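Local coordinates for putative fimbrial associated sortase-like protein (Corynebacterium diphtheriae, PDB 6BWE), which is probably a class C sortase-type transpeptidase that cross-links pilin subunits through an acyl-thioester intermediate, represented here by its catalytic domain in a lid-mutant form, at residues E160-N165 / L200-R205; H103-L108 / P122-H127. The protein carries 2 engineered substitutions. All coordinates share one frame; numbering follows the deposited sequence.

Contact 1 (E160-N165 / L200-R205); sequences EVDAIN and LVRAHR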
ATOM      1  N   GLU A 160       3.792  22.282  -8.070  1.00 26.32           N
ATOM      2  CA  GLU A 160       4.230  22.733  -9.379  1.00 27.42           C
ATOM      3  C   GLU A 160       4.561  21.531 -10.270  1.00 25.79           C
ATOM      4  O   GLU A 160       5.299  20.650  -9.858  1.00 25.61           O
ATOM      5  CB  GLU A 160       5.438  23.666  -9.175  1.00 30.42           C
ATOM      6  CG  GLU A 160       6.297  23.881 -10.385  1.00 32.99           C
ATOM      7  CD  GLU A 160       7.450  24.848 -10.126  1.00 37.06           C
ATOM      8  OE1 GLU A 160       7.307  25.784  -9.289  1.00 38.41           O
ATOM      9  OE2 GLU A 160       8.492  24.661 -10.775  1.00 40.88           O
ATOM     10  N   VAL A 161       4.054  21.531 -11.502  1.00 24.73           N
ATOM     11  CA  VAL A 161       4.183  20.385 -12.398  1.00 26.10           C
ATOM     12  C   VAL A 161       5.626  20.179 -12.815  1.00 28.17           C
ATOM     13  O   VAL A 161       6.291  21.140 -13.195  1.00 27.46           O
ATOM     14  CB  VAL A 161       3.315  20.531 -13.676  1.00 26.14           C
ATOM     15  CG1 VAL A 161       3.533  19.359 -14.636  1.00 26.24           C
ATOM     16  CG2 VAL A 161       1.837  20.625 -13.296  1.00 25.37           C
ATOM     17  N   ASP A 162       6.095  18.937 -12.716  1.00 28.41           N
ATOM     18  CA  ASP A 162       7.485  18.597 -13.076  1.00 30.96           C
ATOM     19  C   ASP A 162       7.627  17.399 -14.023  1.00 31.35           C
ATOM     20  O   ASP A 162       8.734  17.108 -14.456  1.00 32.44           O
ATOM     21  CB  ASP A 162       8.358  18.386 -11.823  1.00 31.65           C
ATOM     22  CG  ASP A 162       7.846  17.265 -10.923  1.00 31.50           C
ATOM     23  OD1 ASP A 162       7.653  16.143 -11.393  1.00 31.61           O
ATOM     24  OD2 ASP A 162       7.637  17.514  -9.728  1.00 34.54           O
ATOM     25  N   ALA A 163       6.534  16.720 -14.358  1.00 30.81           N
ATOM     26  CA  ALA A 163       6.585  15.577 -15.268  1.00 30.03           C
ATOM     27  C   ALA A 163       5.202  15.282 -15.848  1.00 29.75           C
ATOM     28  O   ALA A 163       4.160  15.408 -15.183  1.00 26.93           O
ATOM     29  CB  ALA A 163       7.162  14.339 -14.594  1.00 30.06           C
ATOM     30  N   ILE A 164       5.224  14.930 -17.124  1.00 29.70           N
ATOM     31  CA  ILE A 164       4.044  14.679 -17.927  1.00 30.02           C
ATOM     32  C   ILE A 164       4.349  13.419 -18.727  1.00 30.24           C
ATOM     33  O   ILE A 164       5.248  13.438 -19.550  1.00 30.08           O
ATOM     34  CB  ILE A 164       3.729  15.859 -18.850  1.00 31.08           C
ATOM     35  CG1 ILE A 164       3.358  17.093 -18.036  1.00 31.20           C
ATOM     36  CG2 ILE A 164       2.572  15.509 -19.791  1.00 31.71           C
ATOM     37  CD1 ILE A 164       3.234  18.368 -18.849  1.00 31.62           C
ATOM     38  N   ASN A 165       3.631  12.328 -18.456  1.00 29.61           N
ATOM     39  CA  ASN A 165       3.911  11.033 -19.080  1.00 31.56           C
ATOM     40  C   ASN A 165       2.609  10.384 -19.546  1.00 32.64           C
ATOM     41  O   ASN A 165       1.610  10.442 -18.840  1.00 31.40           O
ATOM     42  CB  ASN A 165       4.615  10.112 -18.064  1.00 31.94           C
ATOM     43  CG  ASN A 165       6.048  10.541 -17.774  1.00 33.42           C
ATOM     44  OD1 ASN A 165       6.930  10.398 -18.626  1.00 34.05           O
ATOM     45  ND2 ASN A 165       6.284  11.117 -16.583  1.00 31.81           N
ATOM     46  N   LEU A 200      -0.378  10.982 -16.941  1.00 25.31           N
ATOM     47  CA  LEU A 200       0.066  11.192 -15.555  1.00 25.68           C
ATOM     48  C   LEU A 200       0.795  12.515 -15.524  1.00 26.17           C
ATOM     49  O   LEU A 200       1.818  12.692 -16.226  1.00 27.64           O
ATOM     50  CB  LEU A 200       1.028  10.088 -15.055  1.00 26.72           C
ATOM     51  CG  LEU A 200       0.461   8.760 -14.531  1.00 27.80           C
ATOM     52  CD1 LEU A 200      -0.481   8.108 -15.520  1.00 27.83           C
ATOM     53  CD2 LEU A 200       1.580   7.792 -14.173  1.00 28.77           C
ATOM     54  N   VAL A 201       0.287  13.429 -14.690  1.00 24.51           N
ATOM     55  CA  VAL A 201       0.847  14.740 -14.542  1.00 24.47           C
ATOM     56  C   VAL A 201       1.323  14.808 -13.088  1.00 24.27           C
ATOM     57  O   VAL A 201       0.489  14.786 -12.162  1.00 23.13           O
ATOM     58  CB  VAL A 201      -0.188  15.851 -14.826  1.00 24.03           C
ATOM     59  CG1 VAL A 201       0.368  17.232 -14.458  1.00 24.49           C
ATOM     60  CG2 VAL A 201      -0.561  15.887 -16.294  1.00 24.54           C
ATOM     61  N   ARG A 202       2.641  14.843 -12.903  1.00 23.50           N
ATOM     62  CA  ARG A 202       3.251  14.816 -11.591  1.00 23.69           C
ATOM     63  C   ARG A 202       3.700  16.215 -11.193  1.00 23.44           C
ATOM     64  O   ARG A 202       4.190  17.009 -12.047  1.00 22.70           O
ATOM     65  CB  ARG A 202       4.446  13.857 -11.597  1.00 25.48           C
ATOM     66  CG  ARG A 202       4.953  13.479 -10.216  1.00 26.44           C
ATOM     67  CD  ARG A 202       6.179  12.576 -10.256  1.00 27.83           C
ATOM     68  NE  ARG A 202       7.351  13.343 -10.733  1.00 29.69           N
ATOM     69  CZ  ARG A 202       8.455  12.822 -11.266  1.00 31.69           C
ATOM     70  NH1 ARG A 202       8.622  11.507 -11.392  1.00 33.10           N
ATOM     71  NH2 ARG A 202       9.421  13.644 -11.681  1.00 32.68           N
ATOM     72  N   ALA A 203       3.581  16.510  -9.910  1.00 22.72           N
ATOM     73  CA  ALA A 203       3.930  17.823  -9.384  1.00 23.71           C
ATOM     74  C   ALA A 203       4.521  17.714  -8.000  1.00 24.90           C
ATOM     75  O   ALA A 203       4.213  16.742  -7.303  1.00 24.48           O
ATOM     76  CB  ALA A 203       2.689  18.697  -9.368  1.00 22.85           C
ATOM     77  N   HIS A 204       5.353  18.696  -7.597  1.00 24.77           N
ATOM     78  CA  HIS A 204       6.007  18.668  -6.304  1.00 26.05           C
ATOM     79  C   HIS A 204       5.592  19.890  -5.505  1.00 25.91           C
ATOM     80  O   HIS A 204       5.263  20.919  -6.065  1.00 25.80           O
ATOM     81  CB  HIS A 204       7.555  18.583  -6.437  1.00 28.22           C
ATOM     82  CG  HIS A 204       8.165  19.750  -7.151  1.00 29.45           C
ATOM     83  ND1 HIS A 204       8.313  19.790  -8.525  1.00 30.74           N
ATOM     84  CD2 HIS A 204       8.596  20.948  -6.690  1.00 30.78           C
ATOM     85  CE1 HIS A 204       8.821  20.963  -8.874  1.00 30.66           C
ATOM     86  NE2 HIS A 204       8.998  21.685  -7.780  1.00 31.10           N
ATOM     87  N   ARG A 205       5.625  19.764  -4.183  1.00 26.37           N
ATOM     88  CA  ARG A 205       5.210  20.824  -3.290  1.00 26.88           C
ATOM     89  C   ARG A 205       6.152  22.029  -3.406  1.00 28.16           C
ATOM     90  O   ARG A 205       7.354  21.862  -3.524  1.00 28.02           O
ATOM     91  CB  ARG A 205       5.226  20.309  -1.868  1.00 27.56           C
ATOM     92  CG  ARG A 205       4.661  21.259  -0.823  1.00 27.92           C
ATOM     93  CD  ARG A 205       3.140  21.231  -0.764  1.00 27.59           C
ATOM     94  NE  ARG A 205       2.722  22.026   0.381  1.00 27.96           N
ATOM     95  CZ  ARG A 205       2.697  21.612   1.653  1.00 28.02           C
ATOM     96  NH1 ARG A 205       2.984  20.370   2.007  1.00 27.75           N
ATOM     97  NH2 ARG A 205       2.322  22.470   2.582  1.00 28.87           N
TER
HETATM   98  O   HOH W   1       4.210  11.571 -14.724  1.00 31.77           O
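A classic beta bulge interrupts the antiparallel pairing of strands 160-165 and 200-205 in the sortase sheet: Asp162 and Ala163 both face Arg202. Arg202 O takes the N-H of Asp162 (N to O 2.8 Å) and a weak second bond from Ala163 N, while Arg202 N returns a bond to Ala163 O. Regular pairs lie beyond the bulge, Glu160 with His204 toward one end and Asn165 with Leu200 toward the other. The Asp162 carboxylate, swung between its own backbone N and carbonyl carbon (chi1 60°), is shared between two basic side chains. Its OD1 receives Arg202 NE at 2.9 Å on the syn lone pair, and NH2 of the same guanidinium reaches OD1 at 3.1 Å from above the carboxylate plane. This side-on salt bridge thus lands on one oxygen. Asp162 OD2 accepts His204 ND1 at 2.7 Å through the anti lone pair, with imidazole and carboxylate only 10° from coplanar. Ala163 CB sits over one face of the guanidinium, offset toward its rim and 3.8 Å from Arg202 NH2, and Glu160 CB lies over a face of the His204 ring. A water joins Asn165 ND2 to Leu200 O. On the face of Val161 and Val201 the contact is apolar, their CG1 atoms meeting at 3.8 Å. Strand 198-206 is flanked on its other edge by strand 183-187, bonded through Val201 to Leu186 and Ala203 to Ile184; Val161 and Ala203 pack on Ile148 of strand 147-152.

Contact 2 (H103-L108 / P122-H127); sequences HGLGHL and PVITGH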
ATOM      1  N   HIS A 103     -19.028  12.924 -11.551  1.00 24.65           N
ATOM      2  CA  HIS A 103     -19.312  14.210 -10.929  1.00 25.81           C
ATOM      3  C   HIS A 103     -18.134  14.967 -10.339  1.00 26.28           C
ATOM      4  O   HIS A 103     -18.296  16.107  -9.899  1.00 28.30           O
ATOM      5  CB  HIS A 103     -20.389  14.011  -9.855  1.00 26.76           C
ATOM      6  CG  HIS A 103     -21.646  13.422 -10.384  1.00 27.54           C
ATOM      7  ND1 HIS A 103     -22.542  14.147 -11.145  1.00 29.19           N
ATOM      8  CD2 HIS A 103     -22.137  12.160 -10.312  1.00 27.77           C
ATOM      9  CE1 HIS A 103     -23.551  13.361 -11.483  1.00 30.11           C
ATOM     10  NE2 HIS A 103     -23.333  12.153 -10.984  1.00 30.32           N
ATOM     11  N   GLY A 104     -16.951  14.359 -10.283  1.00 24.08           N
ATOM     12  CA  GLY A 104     -15.785  15.083  -9.843  1.00 22.93           C
ATOM     13  C   GLY A 104     -14.561  14.184  -9.937  1.00 21.73           C
ATOM     14  O   GLY A 104     -14.524  13.241 -10.736  1.00 21.29           O
ATOM     15  N   LEU A 105     -13.602  14.424  -9.065  1.00 21.33           N
ATOM     16  CA  LEU A 105     -12.369  13.663  -9.057  1.00 20.26           C
ATOM     17  C   LEU A 105     -12.402  12.637  -7.956  1.00 20.30           C
ATOM     18  O   LEU A 105     -13.039  12.826  -6.927  1.00 20.54           O
ATOM     19  CB  LEU A 105     -11.177  14.591  -8.893  1.00 20.26           C
ATOM     20  CG  LEU A 105     -11.074  15.668  -9.998  1.00 20.94           C
ATOM     21  CD1 LEU A 105      -9.975  16.644  -9.666  1.00 21.49           C
ATOM     22  CD2 LEU A 105     -10.879  15.072 -11.393  1.00 20.58           C
ATOM     23  N   GLY A 106     -11.720  11.528  -8.206  1.00 19.96           N
ATOM     24  CA  GLY A 106     -11.581  10.472  -7.247  1.00 21.17           C
ATOM     25  C   GLY A 106     -10.172  10.359  -6.689  1.00 21.25           C
ATOM     26  O   GLY A 106      -9.174  10.416  -7.432  1.00 23.86           O
ATOM     27  N   HIS A 107     -10.065  10.153  -5.388  1.00 20.76           N
ATOM     28  CA  HIS A 107      -8.775   9.881  -4.776  1.00 19.88           C
ATOM     29  C   HIS A 107      -8.526   8.374  -4.852  1.00 20.29           C
ATOM     30  O   HIS A 107      -9.408   7.593  -4.494  1.00 19.62           O
ATOM     31  CB  HIS A 107      -8.718  10.383  -3.334  1.00 19.86           C
ATOM     32  CG  HIS A 107      -7.511   9.908  -2.605  1.00 19.09           C
ATOM     33  ND1 HIS A 107      -7.524   8.790  -1.798  1.00 19.34           N
ATOM     34  CD2 HIS A 107      -6.231  10.354  -2.627  1.00 18.89           C
ATOM     35  CE1 HIS A 107      -6.297   8.583  -1.335  1.00 19.67           C
ATOM     36  NE2 HIS A 107      -5.492   9.502  -1.850  1.00 18.90           N
ATOM     37  N   LEU A 108      -7.341   7.976  -5.329  1.00 19.60           N
ATOM     38  CA  LEU A 108      -7.017   6.567  -5.461  0.60 20.32           C
ATOM     39  C   LEU A 108      -6.600   5.958  -4.124  1.00 19.85           C
ATOM     40  O   LEU A 108      -5.517   6.239  -3.604  1.00 19.70           O
ATOM     41  CB  LEU A 108      -5.944   6.376  -6.530  0.60 21.23           C
ATOM     42  CG  LEU A 108      -5.683   5.001  -7.114  0.60 21.92           C
ATOM     43  CD1 LEU A 108      -6.946   4.246  -7.515  0.60 23.05           C
ATOM     44  CD2 LEU A 108      -4.761   5.154  -8.309  0.60 22.57           C
ATOM     45  N   PRO A 122      -0.154  11.343  -3.151  1.00 20.61           N
ATOM     46  CA  PRO A 122      -1.552  11.185  -3.524  1.00 20.38           C
ATOM     47  C   PRO A 122      -1.723  11.083  -5.025  1.00 20.48           C
ATOM     48  O   PRO A 122      -1.000  11.746  -5.781  1.00 20.03           O
ATOM     49  CB  PRO A 122      -2.202  12.482  -3.045  1.00 20.45           C
ATOM     50  CG  PRO A 122      -1.311  13.008  -1.967  1.00 20.93           C
ATOM     51  CD  PRO A 122       0.074  12.578  -2.373  1.00 20.65           C
ATOM     52  N   VAL A 123      -2.648  10.225  -5.438  1.00 20.70           N
ATOM     53  CA  VAL A 123      -3.026  10.109  -6.818  1.00 21.30           C
ATOM     54  C   VAL A 123      -4.522  10.455  -6.937  1.00 21.60           C
ATOM     55  O   VAL A 123      -5.360   9.892  -6.228  1.00 21.52           O
ATOM     56  CB  VAL A 123      -2.713   8.733  -7.360  1.00 22.00           C
ATOM     57  CG1 VAL A 123      -3.131   8.659  -8.829  1.00 22.44           C
ATOM     58  CG2 VAL A 123      -1.231   8.441  -7.160  1.00 22.31           C
ATOM     59  N   ILE A 124      -4.813  11.408  -7.805  1.00 21.40           N
ATOM     60  CA  ILE A 124      -6.149  12.002  -7.971  1.00 22.59           C
ATOM     61  C   ILE A 124      -6.530  11.737  -9.421  1.00 22.49           C
ATOM     62  O   ILE A 124      -5.798  12.174 -10.331  1.00 22.25           O
ATOM     63  CB  ILE A 124      -6.128  13.537  -7.783  1.00 22.68           C
ATOM     64  CG1 ILE A 124      -5.496  13.952  -6.466  1.00 24.50           C
ATOM     65  CG2 ILE A 124      -7.532  14.113  -7.931  1.00 22.65           C
ATOM     66  CD1 ILE A 124      -6.150  13.402  -5.283  1.00 25.81           C
ATOM     67  N   THR A 125      -7.643  11.045  -9.629  1.00 22.59           N
ATOM     68  CA  THR A 125      -8.104  10.620 -10.955  0.50 23.16           C
ATOM     69  C   THR A 125      -9.361  11.373 -11.417  1.00 23.57           C
ATOM     70  O   THR A 125     -10.241  11.710 -10.607  1.00 23.67           O
ATOM     71  CB  THR A 125      -8.463   9.125 -10.973  0.50 23.34           C
ATOM     72  OG1 THR A 125      -9.738   8.935 -10.340  0.50 24.39           O
ATOM     73  CG2 THR A 125      -7.387   8.290 -10.287  0.50 23.59           C
ATOM     74  N   GLY A 126      -9.463  11.610 -12.717  1.00 23.37           N
ATOM     75  CA  GLY A 126     -10.673  12.188 -13.302  1.00 24.05           C
ATOM     76  C   GLY A 126     -10.842  11.697 -14.722  1.00 25.55           C
ATOM     77  O   GLY A 126      -9.856  11.299 -15.397  1.00 25.12           O
ATOM     78  N   HIS A 127     -12.067  11.820 -15.203  1.00 27.88           N
ATOM     79  CA  HIS A 127     -12.429  11.343 -16.525  1.00 30.68           C
ATOM     80  C   HIS A 127     -12.160  12.434 -17.531  1.00 30.33           C
ATOM     81  O   HIS A 127     -12.248  13.627 -17.216  1.00 27.40           O
ATOM     82  CB  HIS A 127     -13.907  10.943 -16.633  1.00 33.52           C
ATOM     83  CG  HIS A 127     -14.192   9.531 -16.244  1.00 38.99           C
ATOM     84  ND1 HIS A 127     -13.248   8.525 -16.305  1.00 42.15           N
ATOM     85  CD2 HIS A 127     -15.321   8.952 -15.760  1.00 43.02           C
ATOM     86  CE1 HIS A 127     -13.773   7.393 -15.872  1.00 42.95           C
ATOM     87  NE2 HIS A 127     -15.035   7.620 -15.550  1.00 42.64           N
TER
HETATM   88  O   HOH W   2     -14.000  12.376 -13.225  1.00 26.93           O
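Leu105 and Ile124 meet at about a right angle on the buried side of a short antiparallel pairing in the sortase sheet. Leu105 CB lies 3.5 Å from Thr125 O and 3.8 Å from Ile124 CG2; CG stands farther from that oxygen, and there the chain forks. CD1 stays against the same Ile124 methyl at 3.9 Å, whereas CD2 returns to Thr125 O and reaches Gly126 CA, 3.5 Å from each. With CG anti to the carbonyl carbon (chi1 -58°) and chi2 at 173°, the two methyls part in this way. Ile124 CD1 meets the edge of the His107 ring at CD2. Between the backbones, Gly106 and Thr125 exchange two bonds, the one from Thr125 N to Gly106 O being nearly straight (178°), and Leu108 N adds a bond of 2.9 Å to Val123 O. Past the paired residues, a water takes the N-H of His127 and donates to Gly104 O at 2.7 Å. Three backbone bonds thus fix the register, the buried His107 ring has both nitrogens satisfied, ND1 by the Tyr64 hydroxyl and NE2 by Ala112 O, and the water ties the amide of His127, the predicted proton donor/acceptor, to the opposite segment.

In the fold
Both contacts belong to one sheet of the sortase domain, and strand 183-187 lies between them, pairing with 123-125 on one edge and with 198-206 on the other. Their centres are 15 Å apart and their nearest atoms about 7 Å, so they do not touch directly. Contact 2 is the more central and carries His127 of the predicted active site; Cys189, the predicted acyl-thioester residue, follows strand 183-187 and is oxidised to S-hydroxycysteine in this crystal. Contact 1 lies away from these sites, with its Asp162-Arg202-His204 polar cluster on the partly exposed side of the sheet. In sequence, both segments of contact 2 precede those of contact 1.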